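Local coordinates for 2-amino-4-hydroxy-6-hydroxymethyldihydropteridine pyrophosphokinase (Haemophilus influenzae, PDB 1CBK), which probably catalyses the transfer of pyrophosphate from ATP to 6-hydroxymethyl-7,8-dihydropterin, a step in folate biosynthesis, at residues T3-L8 with V126-I131; E17-A22 with D53-V58; L65-L70 with L99-E104; D95-L100 with Y116-R121. All coordinates share one frame; numbering follows the deposited sequence.

Contact 1 (T3-L8 with V126-I131); sequences TAYIAL and VPLFEI
Tyr5 meets Leu128 and Ile131 where helix 122-131 packs on strand 2-10, an inner strand of the antiparallel sheet in the alpha+beta fold of HPPK. The first bond of the tyrosine side chain points to the helix, and a first torsion of -73° sets CG beside the backbone N, placing the ring where two aliphatic side chains meet it in different ways. Leu128 comes over one face: its CD1 methyl lies 3.4 Å from Tyr5 CD1, and the two side chains cross at about a right angle. Leu128 reaches this place because its CG is anti to the backbone N (-178°), which brings the methyl nearer the strand than the start of the side chain suggests. Ile131 instead comes to the ring's edge, near its plane, with CD1 4.2 Å from Tyr5 CE1. Lys60, Leu100 and Ala132 also touch this tyrosine. Its hydroxyl is linked by water to a backbone carbonyl: one molecule lies 2.9 Å from Tyr5 OH and donates to Ile131 O at 2.6 Å.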
loop_
_atom_site.group_PDB
_atom_site.type_symbol
_atom_site.label_atom_id
_atom_site.label_comp_id
_atom_site.label_asym_id
_atom_site.label_seq_id
_atom_site.Cartn_x
_atom_site.Cartn_y
_atom_site.Cartn_z
ATOM N N THR A 3 -21.856 -9.060 5.011
ATOM C CA THR A 3 -20.687 -9.598 5.671
ATOM C C THR A 3 -19.556 -8.610 5.391
ATOM O O THR A 3 -19.264 -8.317 4.236
ATOM C CB THR A 3 -20.317 -10.960 5.087
ATOM O OG1 THR A 3 -21.392 -11.871 5.326
ATOM C CG2 THR A 3 -19.032 -11.502 5.713
ATOM N N ALA A 4 -18.959 -8.061 6.445
ATOM C CA ALA A 4 -17.867 -7.114 6.290
ATOM C C ALA A 4 -16.653 -7.642 7.030
ATOM O O ALA A 4 -16.778 -8.453 7.932
ATOM C CB ALA A 4 -18.257 -5.748 6.813
ATOM N N TYR A 5 -15.475 -7.201 6.615
ATOM C CA TYR A 5 -14.220 -7.622 7.225
ATOM C C TYR A 5 -13.525 -6.373 7.720
ATOM O O TYR A 5 -13.433 -5.369 6.997
ATOM C CB TYR A 5 -13.356 -8.378 6.215
ATOM C CG TYR A 5 -13.891 -9.754 5.929
ATOM C CD1 TYR A 5 -13.593 -10.820 6.782
ATOM C CD2 TYR A 5 -14.746 -9.984 4.830
ATOM C CE1 TYR A 5 -14.131 -12.100 6.564
ATOM C CE2 TYR A 5 -15.299 -11.259 4.603
ATOM C CZ TYR A 5 -14.985 -12.307 5.473
ATOM O OH TYR A 5 -15.535 -13.552 5.279
ATOM N N ILE A 6 -13.102 -6.425 8.974
ATOM C CA ILE A 6 -12.433 -5.295 9.627
ATOM C C ILE A 6 -11.018 -5.687 10.055
ATOM O O ILE A 6 -10.811 -6.743 10.662
ATOM C CB ILE A 6 -13.259 -4.832 10.865
ATOM C CG1 ILE A 6 -14.648 -4.374 10.395
ATOM C CG2 ILE A 6 -12.533 -3.703 11.634
ATOM C CD1 ILE A 6 -15.623 -4.197 11.512
ATOM N N ALA A 7 -10.045 -4.852 9.694
ATOM C CA ALA A 7 -8.648 -5.087 10.055
ATOM C C ALA A 7 -8.357 -4.276 11.324
ATOM O O ALA A 7 -8.802 -3.133 11.449
ATOM C CB ALA A 7 -7.708 -4.639 8.907
ATOM N N LEU A 8 -7.658 -4.888 12.275
ATOM C CA LEU A 8 -7.296 -4.212 13.526
ATOM C C LEU A 8 -5.784 -4.292 13.740
ATOM O O LEU A 8 -5.181 -5.338 13.530
ATOM C CB LEU A 8 -7.995 -4.861 14.744
ATOM C CG LEU A 8 -9.511 -5.069 14.802
ATOM C CD1 LEU A 8 -9.901 -6.375 14.113
ATOM C CD2 LEU A 8 -9.944 -5.060 16.261
ATOM N N VAL A 126 -2.868 -12.746 5.784
ATOM C CA VAL A 126 -2.733 -14.022 6.482
ATOM C C VAL A 126 -3.916 -14.254 7.444
ATOM O O VAL A 126 -4.489 -15.364 7.468
ATOM C CB VAL A 126 -1.354 -14.164 7.165
ATOM C CG1 VAL A 126 -1.345 -15.308 8.162
ATOM C CG2 VAL A 126 -0.283 -14.341 6.095
ATOM N N PRO A 127 -4.260 -13.244 8.287
ATOM C CA PRO A 127 -5.392 -13.375 9.228
ATOM C C PRO A 127 -6.735 -13.527 8.450
ATOM O O PRO A 127 -7.606 -14.284 8.864
ATOM C CB PRO A 127 -5.387 -12.044 10.004
ATOM C CG PRO A 127 -4.040 -11.526 9.864
ATOM C CD PRO A 127 -3.424 -12.069 8.606
ATOM N N LEU A 128 -6.924 -12.763 7.379
ATOM C CA LEU A 128 -8.156 -12.868 6.568
ATOM C C LEU A 128 -8.319 -14.295 6.011
ATOM O O LEU A 128 -9.399 -14.875 6.078
ATOM C CB LEU A 128 -8.146 -11.842 5.408
ATOM C CG LEU A 128 -9.376 -11.763 4.479
ATOM C CD1 LEU A 128 -10.637 -11.479 5.292
ATOM C CD2 LEU A 128 -9.188 -10.669 3.439
ATOM N N PHE A 129 -7.227 -14.858 5.492
ATOM C CA PHE A 129 -7.231 -16.209 4.928
ATOM C C PHE A 129 -7.594 -17.240 5.984
ATOM O O PHE A 129 -8.257 -18.246 5.700
ATOM C CB PHE A 129 -5.862 -16.517 4.327
ATOM C CG PHE A 129 -5.725 -17.915 3.789
ATOM C CD1 PHE A 129 -6.581 -18.393 2.800
ATOM C CD2 PHE A 129 -4.724 -18.756 4.267
ATOM C CE1 PHE A 129 -6.446 -19.697 2.285
ATOM C CE2 PHE A 129 -4.573 -20.051 3.769
ATOM C CZ PHE A 129 -5.439 -20.523 2.772
ATOM N N GLU A 130 -7.181 -16.980 7.225
ATOM C CA GLU A 130 -7.479 -17.905 8.318
ATOM C C GLU A 130 -8.996 -18.011 8.579
ATOM O O GLU A 130 -9.500 -19.077 8.905
ATOM C CB GLU A 130 -6.740 -17.467 9.590
ATOM C CG GLU A 130 -7.019 -18.343 10.820
ATOM C CD GLU A 130 -6.396 -17.793 12.108
ATOM O OE1 GLU A 130 -6.108 -16.584 12.155
ATOM O OE2 GLU A 130 -6.200 -18.573 13.074
ATOM N N ILE A 131 -9.735 -16.922 8.412
ATOM C CA ILE A 131 -11.178 -16.947 8.677
ATOM C C ILE A 131 -12.065 -16.917 7.436
ATOM O O ILE A 131 -13.284 -16.871 7.564
ATOM C CB ILE A 131 -11.642 -15.790 9.629
ATOM C CG1 ILE A 131 -11.451 -14.417 8.978
ATOM C CG2 ILE A 131 -10.888 -15.862 10.943
ATOM C CD1 ILE A 131 -11.893 -13.263 9.872
HETATM O O HOH W 1 -15.451 -16.309 6.154
#

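Contact 2 (E17-A22 with D53-V58); sequences EQLHAA and DYVNAV. With ROI (7,8-dihydro-7,7-dimethyl-6-hydroxypterin), chain D.
Tyr54 and the pterin lie face over face on one side of strand 54-63, while Leu19 packs against Val55 and Ala57 on the other. The ligand covers one face of the phenol ring, with ROI C8A 3.5 Å above the plane of the Tyr54 ring, over its centre. At the pterin's edge the Asn56 amide makes two bonds: ROI N3 donates to Asn56 OD1 (3.0 Å, 173°), and Asn56 ND2 donates to ROI O4 (2.8 Å, 171°). The axis of 17-22 runs at 26° to that of strand 54-58, and Leu19 reaches across with its CD2 methyl, 3.8 Å from Val55 CG1 and 4.2 Å from Ala57 CB. Alternation along the strand turns Val55 and Ala57 to the helix and Tyr54 and Asn56 to the ligand. Asn56 OD1 is also bonded to Ser43 OG, and ND2 to Leu8 O, so the protein itself fixes the amide's rotation. Oxygen and nitrogen therefore face, in turn, the N3 donor and the O4 acceptor of the pterin.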
loop_
_atom_site.group_PDB
_atom_site.type_symbol
_atom_site.label_atom_id
_atom_site.label_comp_id
_atom_site.label_asym_id
_atom_site.label_seq_id
_atom_site.Cartn_x
_atom_site.Cartn_y
_atom_site.Cartn_z
ATOM N N GLU A 17 -4.518 -5.862 24.605
ATOM C CA GLU A 17 -5.654 -5.313 25.329
ATOM C C GLU A 17 -6.450 -4.336 24.445
ATOM O O GLU A 17 -7.690 -4.313 24.485
ATOM C CB GLU A 17 -5.168 -4.628 26.610
ATOM C CG GLU A 17 -6.273 -4.088 27.508
ATOM C CD GLU A 17 -5.726 -3.452 28.786
ATOM O OE1 GLU A 17 -5.352 -2.273 28.745
ATOM O OE2 GLU A 17 -5.628 -4.125 29.825
ATOM N N GLN A 18 -5.753 -3.506 23.675
ATOM C CA GLN A 18 -6.413 -2.582 22.755
ATOM C C GLN A 18 -7.313 -3.352 21.751
ATOM O O GLN A 18 -8.438 -2.943 21.460
ATOM C CB GLN A 18 -5.368 -1.774 21.969
ATOM C CG GLN A 18 -4.478 -0.898 22.834
ATOM C CD GLN A 18 -5.133 0.406 23.249
ATOM O OE1 GLN A 18 -6.180 0.793 22.728
ATOM N NE2 GLN A 18 -4.489 1.119 24.181
ATOM N N LEU A 19 -6.804 -4.454 21.217
ATOM C CA LEU A 19 -7.559 -5.284 20.269
ATOM C C LEU A 19 -8.758 -5.942 20.952
ATOM O O LEU A 19 -9.853 -5.938 20.393
ATOM C CB LEU A 19 -6.656 -6.332 19.599
ATOM C CG LEU A 19 -6.114 -5.954 18.208
ATOM C CD1 LEU A 19 -5.540 -4.561 18.151
ATOM C CD2 LEU A 19 -5.110 -6.971 17.754
ATOM N N HIS A 20 -8.571 -6.469 22.164
ATOM C CA HIS A 20 -9.702 -7.086 22.883
ATOM C C HIS A 20 -10.774 -6.033 23.174
ATOM O O HIS A 20 -11.969 -6.272 22.974
ATOM C CB HIS A 20 -9.267 -7.749 24.195
ATOM C CG HIS A 20 -8.548 -9.050 24.008
ATOM N ND1 HIS A 20 -9.003 -10.034 23.163
ATOM C CD2 HIS A 20 -7.431 -9.541 24.594
ATOM C CE1 HIS A 20 -8.198 -11.085 23.236
ATOM N NE2 HIS A 20 -7.237 -10.808 24.098
ATOM N N ALA A 21 -10.355 -4.844 23.587
ATOM C CA ALA A 21 -11.335 -3.804 23.867
ATOM C C ALA A 21 -12.073 -3.397 22.597
ATOM O O ALA A 21 -13.283 -3.170 22.635
ATOM C CB ALA A 21 -10.669 -2.583 24.511
ATOM N N ALA A 22 -11.357 -3.295 21.474
ATOM C CA ALA A 22 -11.991 -2.894 20.214
ATOM C C ALA A 22 -12.985 -3.957 19.700
ATOM O O ALA A 22 -14.052 -3.625 19.185
ATOM C CB ALA A 22 -10.935 -2.575 19.165
ATOM N N ASP A 53 6.791 -3.853 17.623
ATOM C CA ASP A 53 6.114 -4.748 16.697
ATOM C C ASP A 53 4.617 -4.569 16.939
ATOM O O ASP A 53 4.183 -4.301 18.071
ATOM C CB ASP A 53 6.475 -6.195 17.003
ATOM C CG ASP A 53 7.843 -6.597 16.471
ATOM O OD1 ASP A 53 8.492 -5.798 15.761
ATOM O OD2 ASP A 53 8.250 -7.739 16.768
ATOM N N TYR A 54 3.823 -4.793 15.895
ATOM C CA TYR A 54 2.378 -4.647 15.987
ATOM C C TYR A 54 1.688 -5.937 16.320
ATOM O O TYR A 54 2.278 -7.013 16.171
ATOM C CB TYR A 54 1.824 -4.175 14.644
ATOM C CG TYR A 54 2.008 -2.707 14.387
ATOM C CD1 TYR A 54 3.260 -2.182 14.019
ATOM C CD2 TYR A 54 0.933 -1.839 14.508
ATOM C CE1 TYR A 54 3.409 -0.800 13.774
ATOM C CE2 TYR A 54 1.075 -0.469 14.271
ATOM C CZ TYR A 54 2.301 0.041 13.905
ATOM O OH TYR A 54 2.384 1.381 13.682
ATOM N N VAL A 55 0.461 -5.824 16.835
ATOM C CA VAL A 55 -0.393 -6.995 17.080
ATOM C C VAL A 55 -1.564 -6.722 16.098
ATOM O O VAL A 55 -2.135 -5.612 16.089
ATOM C CB VAL A 55 -0.863 -7.154 18.547
ATOM C CG1 VAL A 55 -1.765 -8.399 18.678
ATOM C CG2 VAL A 55 0.344 -7.340 19.460
ATOM N N ASN A 56 -1.817 -7.692 15.215
ATOM C CA ASN A 56 -2.826 -7.585 14.172
ATOM C C ASN A 56 -3.862 -8.695 14.158
ATOM O O ASN A 56 -3.588 -9.814 14.563
ATOM C CB ASN A 56 -2.146 -7.579 12.788
ATOM C CG ASN A 56 -1.441 -6.271 12.484
ATOM O OD1 ASN A 56 -0.218 -6.196 12.517
ATOM N ND2 ASN A 56 -2.205 -5.252 12.144
ATOM N N ALA A 57 -5.052 -8.376 13.660
ATOM C CA ALA A 57 -6.123 -9.351 13.553
ATOM C C ALA A 57 -7.114 -8.827 12.529
ATOM O O ALA A 57 -7.008 -7.683 12.062
ATOM C CB ALA A 57 -6.825 -9.580 14.916
ATOM N N VAL A 58 -8.041 -9.701 12.148
ATOM C CA VAL A 58 -9.107 -9.376 11.192
ATOM C C VAL A 58 -10.359 -9.994 11.797
ATOM O O VAL A 58 -10.333 -11.152 12.234
ATOM C CB VAL A 58 -8.866 -9.995 9.750
ATOM C CG1 VAL A 58 -10.073 -9.694 8.832
ATOM C CG2 VAL A 58 -7.602 -9.394 9.094
HETATM N N1 ROI D . 2.797 -2.348 10.664
HETATM C C2 ROI D . 2.257 -3.531 11.119
HETATM N N2 ROI D . 3.086 -4.605 11.218
HETATM N N3 ROI D . 0.954 -3.663 11.466
HETATM C C4 ROI D . 0.082 -2.635 11.372
HETATM O O4 ROI D . -1.104 -2.732 11.726
HETATM C C4A ROI D . 0.558 -1.384 10.858
HETATM N N5 ROI D . -0.252 -0.375 10.732
HETATM C C6 ROI D . 0.132 0.860 10.251
HETATM C C7 ROI D . 1.560 1.021 9.665
HETATM C C16 ROI D . 1.531 0.927 8.090
HETATM C C15 ROI D . 2.208 2.325 10.150
HETATM N N8 ROI D . 2.469 -0.099 10.056
HETATM C C8A ROI D . 1.990 -1.311 10.521
HETATM O O9 ROI D . -0.751 1.775 10.320
#

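Contact 3 (L65-L70 with L99-E104); sequences LSPLKL and LLYGNE
Pro67 and Tyr101, their CA atoms 7.1 Å apart, mark where the start of helix 67-80 meets the end of strand 95-101, just as the strand enters a type II' turn from Tyr101 to Glu104. Tyr101 carries the contact. Its ring projects from the strand with CG anti to the backbone N and ends at the residues that lead into the helix. Pro67 lies across one face as a CH-pi contact: its CG sits 3.6 Å from the centroid of the Tyr101 ring, only 14° off the normal, and the two side chains cross at about a right angle. At the edge, Leu70 CD2 comes within 4.2 Å of Tyr101 CD1. The phenol donates to Leu65 O, with 2.6 Å between Tyr101 OH and that oxygen, meeting it at a C=O angle of 138° and tilted 19° from the carbonyl plane. Ser66 is the N-cap, its OG taking a weak bond from Lys69 N at 3.3 Å. One tyrosine therefore joins two kinds of force: proline and leucine carbons pack on its ring, while its hydroxyl satisfies a carbonyl just before the N-cap, tying the first turn of the helix to the strand's end.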
loop_
_atom_site.group_PDB
_atom_site.type_symbol
_atom_site.label_atom_id
_atom_site.label_comp_id
_atom_site.label_asym_id
_atom_site.label_seq_id
_atom_site.Cartn_x
_atom_site.Cartn_y
_atom_site.Cartn_z
ATOM N N LEU A 65 -25.658 -1.963 9.124
ATOM C CA LEU A 65 -25.208 -0.571 9.082
ATOM C C LEU A 65 -24.701 -0.292 7.662
ATOM O O LEU A 65 -24.112 -1.178 7.026
ATOM C CB LEU A 65 -24.054 -0.313 10.091
ATOM C CG LEU A 65 -24.283 -0.464 11.612
ATOM C CD1 LEU A 65 -22.983 -0.240 12.399
ATOM C CD2 LEU A 65 -25.349 0.501 12.090
ATOM N N SER A 66 -24.977 0.907 7.151
ATOM C CA SER A 66 -24.512 1.313 5.821
ATOM C C SER A 66 -22.988 1.503 5.937
ATOM O O SER A 66 -22.443 1.580 7.049
ATOM C CB SER A 66 -25.188 2.623 5.409
ATOM O OG SER A 66 -24.644 3.710 6.127
ATOM N N PRO A 67 -22.276 1.589 4.802
ATOM C CA PRO A 67 -20.820 1.765 4.890
ATOM C C PRO A 67 -20.377 2.981 5.713
ATOM O O PRO A 67 -19.477 2.872 6.531
ATOM C CB PRO A 67 -20.398 1.907 3.417
ATOM C CG PRO A 67 -21.416 1.108 2.687
ATOM C CD PRO A 67 -22.714 1.413 3.401
ATOM N N LEU A 68 -20.998 4.135 5.485
ATOM C CA LEU A 68 -20.626 5.338 6.220
ATOM C C LEU A 68 -21.013 5.305 7.703
ATOM O O LEU A 68 -20.324 5.907 8.526
ATOM C CB LEU A 68 -21.155 6.599 5.534
ATOM C CG LEU A 68 -20.461 6.970 4.215
ATOM C CD1 LEU A 68 -21.153 8.185 3.592
ATOM C CD2 LEU A 68 -18.980 7.263 4.424
ATOM N N LYS A 69 -22.088 4.593 8.049
ATOM C CA LYS A 69 -22.488 4.497 9.444
ATOM C C LYS A 69 -21.550 3.537 10.177
ATOM O O LYS A 69 -21.226 3.751 11.344
ATOM C CB LYS A 69 -23.950 4.076 9.577
ATOM C CG LYS A 69 -24.888 5.185 9.139
ATOM C CD LYS A 69 -26.297 4.934 9.624
ATOM C CE LYS A 69 -27.292 5.983 9.132
ATOM N NZ LYS A 69 -28.641 5.749 9.747
ATOM N N LEU A 70 -21.121 2.478 9.488
ATOM C CA LEU A 70 -20.167 1.543 10.060
ATOM C C LEU A 70 -18.854 2.319 10.307
ATOM O O LEU A 70 -18.227 2.144 11.358
ATOM C CB LEU A 70 -19.926 0.361 9.120
ATOM C CG LEU A 70 -18.868 -0.663 9.567
ATOM C CD1 LEU A 70 -19.264 -1.267 10.939
ATOM C CD2 LEU A 70 -18.729 -1.763 8.486
ATOM N N LEU A 99 -12.013 -3.471 5.514
ATOM C CA LEU A 99 -11.327 -4.086 4.384
ATOM C C LEU A 99 -12.313 -4.382 3.267
ATOM O O LEU A 99 -12.055 -4.087 2.103
ATOM C CB LEU A 99 -10.690 -5.406 4.793
ATOM C CG LEU A 99 -9.561 -5.481 5.812
ATOM C CD1 LEU A 99 -9.226 -6.967 6.065
ATOM C CD2 LEU A 99 -8.326 -4.741 5.267
ATOM N N LEU A 100 -13.446 -4.963 3.646
ATOM C CA LEU A 100 -14.477 -5.383 2.693
ATOM C C LEU A 100 -15.859 -5.144 3.267
ATOM O O LEU A 100 -16.077 -5.301 4.472
ATOM C CB LEU A 100 -14.325 -6.883 2.406
ATOM C CG LEU A 100 -12.969 -7.310 1.823
ATOM C CD1 LEU A 100 -12.805 -8.822 1.941
ATOM C CD2 LEU A 100 -12.813 -6.817 0.365
ATOM N N TYR A 101 -16.783 -4.768 2.389
ATOM C CA TYR A 101 -18.166 -4.509 2.757
ATOM C C TYR A 101 -18.960 -5.259 1.701
ATOM O O TYR A 101 -19.267 -4.720 0.629
ATOM C CB TYR A 101 -18.481 -3.007 2.702
ATOM C CG TYR A 101 -19.884 -2.668 3.184
ATOM C CD1 TYR A 101 -20.132 -2.410 4.532
ATOM C CD2 TYR A 101 -20.962 -2.638 2.292
ATOM C CE1 TYR A 101 -21.431 -2.130 4.991
ATOM C CE2 TYR A 101 -22.256 -2.364 2.738
ATOM C CZ TYR A 101 -22.484 -2.114 4.082
ATOM O OH TYR A 101 -23.762 -1.882 4.518
ATOM N N GLY A 102 -19.264 -6.516 2.006
ATOM C CA GLY A 102 -19.971 -7.368 1.069
ATOM C C GLY A 102 -19.030 -7.475 -0.117
ATOM O O GLY A 102 -17.808 -7.571 0.033
ATOM N N ASN A 103 -19.603 -7.345 -1.296
ATOM C CA ASN A 103 -18.854 -7.400 -2.527
ATOM C C ASN A 103 -18.851 -6.031 -3.127
ATOM O O ASN A 103 -18.586 -5.877 -4.310
ATOM C CB ASN A 103 -19.554 -8.324 -3.500
ATOM C CG ASN A 103 -18.814 -9.595 -3.688
ATOM O OD1 ASN A 103 -17.665 -9.597 -4.170
ATOM N ND2 ASN A 103 -19.442 -10.706 -3.293
ATOM N N GLU A 104 -19.168 -5.025 -2.324
ATOM C CA GLU A 104 -19.225 -3.677 -2.844
ATOM C C GLU A 104 -17.897 -2.994 -3.020
ATOM O O GLU A 104 -16.915 -3.292 -2.337
ATOM C CB GLU A 104 -20.151 -2.826 -1.989
ATOM C CG GLU A 104 -21.549 -3.428 -1.927
ATOM C CD GLU A 104 -22.519 -2.644 -1.075
ATOM O OE1 GLU A 104 -22.381 -1.399 -0.964
ATOM O OE2 GLU A 104 -23.437 -3.296 -0.519
#

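Contact 4 (D95-L100 with Y116-R121); sequences DLDILL and YDMHNR
The thioether of Met118 meets Asp97 and Leu99 of strand 95-101, crossing each side chain at about a right angle. A bend at its third torsion (76°) turns the terminal methyl, so that Met118 CE lies 4.1 Å from Leu99 CD2 and 4.0 Å from Asp97 OD2. That methyl touches an aliphatic branch and, well out of its plane, a carboxylate. Leu99 forms a classic beta bulge with Leu100 opposite Tyr5, and its backbone adds a second, polar link: a water donates to Leu99 O at 3.0 Å and lies 3.0 Å from His119 NE2. Within the loop, Met118 CG sits above one face of the Arg121 guanidinium, offset toward its rim. Arg121 NH1 stays 5.7 Å from Asp97 OD2, near enough for probable attraction without a salt bridge. Arg121 NH2 pairs instead with Asp117 of the second subunit. Asp95, held by Arg83 and Arg92, and Arg121 both touch the bound pterin, making this strand and loop parts of its pocket, consistent with the substrate site of HPPK.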
loop_
_atom_site.group_PDB
_atom_site.type_symbol
_atom_site.label_atom_id
_atom_site.label_comp_id
_atom_site.label_asym_id
_atom_site.label_seq_id
_atom_site.Cartn_x
_atom_site.Cartn_y
_atom_site.Cartn_z
ATOM N N ASP A 95 -5.958 1.032 15.297
ATOM C CA ASP A 95 -6.444 1.394 13.967
ATOM C C ASP A 95 -7.475 0.318 13.595
ATOM O O ASP A 95 -7.188 -0.865 13.734
ATOM C CB ASP A 95 -5.322 1.368 12.908
ATOM C CG ASP A 95 -4.771 2.743 12.589
ATOM O OD1 ASP A 95 -5.222 3.734 13.180
ATOM O OD2 ASP A 95 -3.868 2.833 11.737
ATOM N N LEU A 96 -8.672 0.751 13.201
ATOM C CA LEU A 96 -9.760 -0.131 12.759
ATOM C C LEU A 96 -9.975 0.264 11.304
ATOM O O LEU A 96 -10.158 1.440 11.020
ATOM C CB LEU A 96 -11.049 0.131 13.556
ATOM C CG LEU A 96 -10.939 -0.147 15.060
ATOM C CD1 LEU A 96 -12.295 0.068 15.730
ATOM C CD2 LEU A 96 -10.441 -1.571 15.279
ATOM N N ASP A 97 -9.929 -0.696 10.383
ATOM C CA ASP A 97 -10.098 -0.389 8.955
ATOM C C ASP A 97 -11.102 -1.341 8.269
ATOM O O ASP A 97 -11.020 -2.547 8.450
ATOM C CB ASP A 97 -8.753 -0.524 8.215
ATOM C CG ASP A 97 -7.764 0.572 8.574
ATOM O OD1 ASP A 97 -8.105 1.765 8.411
ATOM O OD2 ASP A 97 -6.636 0.240 8.996
ATOM N N ILE A 98 -12.043 -0.796 7.507
ATOM C CA ILE A 98 -13.000 -1.640 6.790
ATOM C C ILE A 98 -12.276 -2.172 5.541
ATOM O O ILE A 98 -11.891 -1.409 4.662
ATOM C CB ILE A 98 -14.256 -0.859 6.329
ATOM C CG1 ILE A 98 -14.972 -0.208 7.514
ATOM C CG2 ILE A 98 -15.211 -1.833 5.628
ATOM C CD1 ILE A 98 -15.915 0.932 7.127
ATOM N N LEU A 99 -12.013 -3.471 5.514
ATOM C CA LEU A 99 -11.327 -4.086 4.384
ATOM C C LEU A 99 -12.313 -4.382 3.267
ATOM O O LEU A 99 -12.055 -4.087 2.103
ATOM C CB LEU A 99 -10.690 -5.406 4.793
ATOM C CG LEU A 99 -9.561 -5.481 5.812
ATOM C CD1 LEU A 99 -9.226 -6.967 6.065
ATOM C CD2 LEU A 99 -8.326 -4.741 5.267
ATOM N N LEU A 100 -13.446 -4.963 3.646
ATOM C CA LEU A 100 -14.477 -5.383 2.693
ATOM C C LEU A 100 -15.859 -5.144 3.267
ATOM O O LEU A 100 -16.077 -5.301 4.472
ATOM C CB LEU A 100 -14.325 -6.883 2.406
ATOM C CG LEU A 100 -12.969 -7.310 1.823
ATOM C CD1 LEU A 100 -12.805 -8.822 1.941
ATOM C CD2 LEU A 100 -12.813 -6.817 0.365
ATOM N N TYR A 116 -6.558 -1.572 -1.915
ATOM C CA TYR A 116 -5.645 -2.569 -2.445
ATOM C C TYR A 116 -4.276 -2.692 -1.875
ATOM O O TYR A 116 -3.723 -3.776 -1.902
ATOM C CB TYR A 116 -5.643 -2.536 -3.976
ATOM C CG TYR A 116 -7.046 -2.731 -4.546
ATOM C CD1 TYR A 116 -7.556 -4.005 -4.797
ATOM C CD2 TYR A 116 -7.860 -1.631 -4.835
ATOM C CE1 TYR A 116 -8.854 -4.172 -5.333
ATOM C CE2 TYR A 116 -9.163 -1.794 -5.383
ATOM C CZ TYR A 116 -9.641 -3.058 -5.630
ATOM O OH TYR A 116 -10.882 -3.210 -6.219
ATOM N N ASP A 117 -3.741 -1.620 -1.303
ATOM C CA ASP A 117 -2.408 -1.705 -0.686
ATOM C C ASP A 117 -2.431 -2.667 0.492
ATOM O O ASP A 117 -1.414 -3.294 0.808
ATOM C CB ASP A 117 -1.917 -0.340 -0.201
ATOM C CG ASP A 117 -1.378 0.506 -1.318
ATOM O OD1 ASP A 117 -0.684 -0.047 -2.212
ATOM O OD2 ASP A 117 -1.628 1.728 -1.276
ATOM N N MET A 118 -3.609 -2.832 1.092
ATOM C CA MET A 118 -3.764 -3.711 2.234
ATOM C C MET A 118 -3.715 -5.181 1.858
ATOM O O MET A 118 -3.313 -6.019 2.664
ATOM C CB MET A 118 -4.986 -3.312 3.055
ATOM C CG MET A 118 -4.784 -1.896 3.614
ATOM S SD MET A 118 -5.867 -1.384 4.929
ATOM C CE MET A 118 -5.183 -2.250 6.225
ATOM N N HIS A 119 -3.924 -5.462 0.576
ATOM C CA HIS A 119 -3.839 -6.840 0.101
ATOM C C HIS A 119 -2.378 -7.249 -0.087
ATOM O O HIS A 119 -2.085 -8.430 -0.294
ATOM C CB HIS A 119 -4.636 -7.014 -1.183
ATOM C CG HIS A 119 -6.069 -6.590 -1.058
ATOM N ND1 HIS A 119 -6.910 -6.490 -2.144
ATOM C CD2 HIS A 119 -6.808 -6.241 0.030
ATOM C CE1 HIS A 119 -8.106 -6.101 -1.737
ATOM N NE2 HIS A 119 -8.070 -5.941 -0.423
ATOM N N ASN A 120 -1.463 -6.273 0.003
ATOM C CA ASN A 120 -0.018 -6.528 -0.093
ATOM C C ASN A 120 0.593 -6.585 1.298
ATOM O O ASN A 120 1.810 -6.674 1.444
ATOM C CB ASN A 120 0.670 -5.429 -0.909
ATOM C CG ASN A 120 0.356 -5.531 -2.397
ATOM O OD1 ASN A 120 0.031 -6.613 -2.885
ATOM N ND2 ASN A 120 0.438 -4.411 -3.121
ATOM N N ARG A 121 -0.258 -6.545 2.324
ATOM C CA ARG A 121 0.206 -6.581 3.706
ATOM C C ARG A 121 0.019 -7.956 4.310
ATOM O O ARG A 121 -1.104 -8.440 4.427
ATOM C CB ARG A 121 -0.555 -5.542 4.532
ATOM C CG ARG A 121 -0.189 -4.117 4.174
ATOM C CD ARG A 121 -1.013 -3.105 4.962
ATOM N NE ARG A 121 -0.691 -1.742 4.563
ATOM C CZ ARG A 121 -1.024 -0.658 5.247
ATOM N NH1 ARG A 121 -1.683 -0.771 6.393
ATOM N NH2 ARG A 121 -0.691 0.545 4.797
HETATM O O HOH W 2 -9.175 -3.673 1.288
#

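Overall arrangement
The four contacts show how one antiparallel sheet can be packed on both sides. Contacts 1 and 4, with centres about 9 Å apart, join it to helix 122-131 and the loop before that helix, whereas contacts 2 and 3, with centres about 21 Å apart, join it to helices 15-27 and 67-80. Strand 2-10 unites them, pairing with one neighbour through Leu8 N and Ala57 O (2.9 Å) and with the other through Ala7 N and Asp97 O (2.8 Å). The pterin touches Tyr54 and Asn56 of contact 2 and Asp95 and Arg121 of contact 4, with the side chain of Asp97 about 6 Å away; the side chain of Leu128 in contact 1 lies about 13 Å from it.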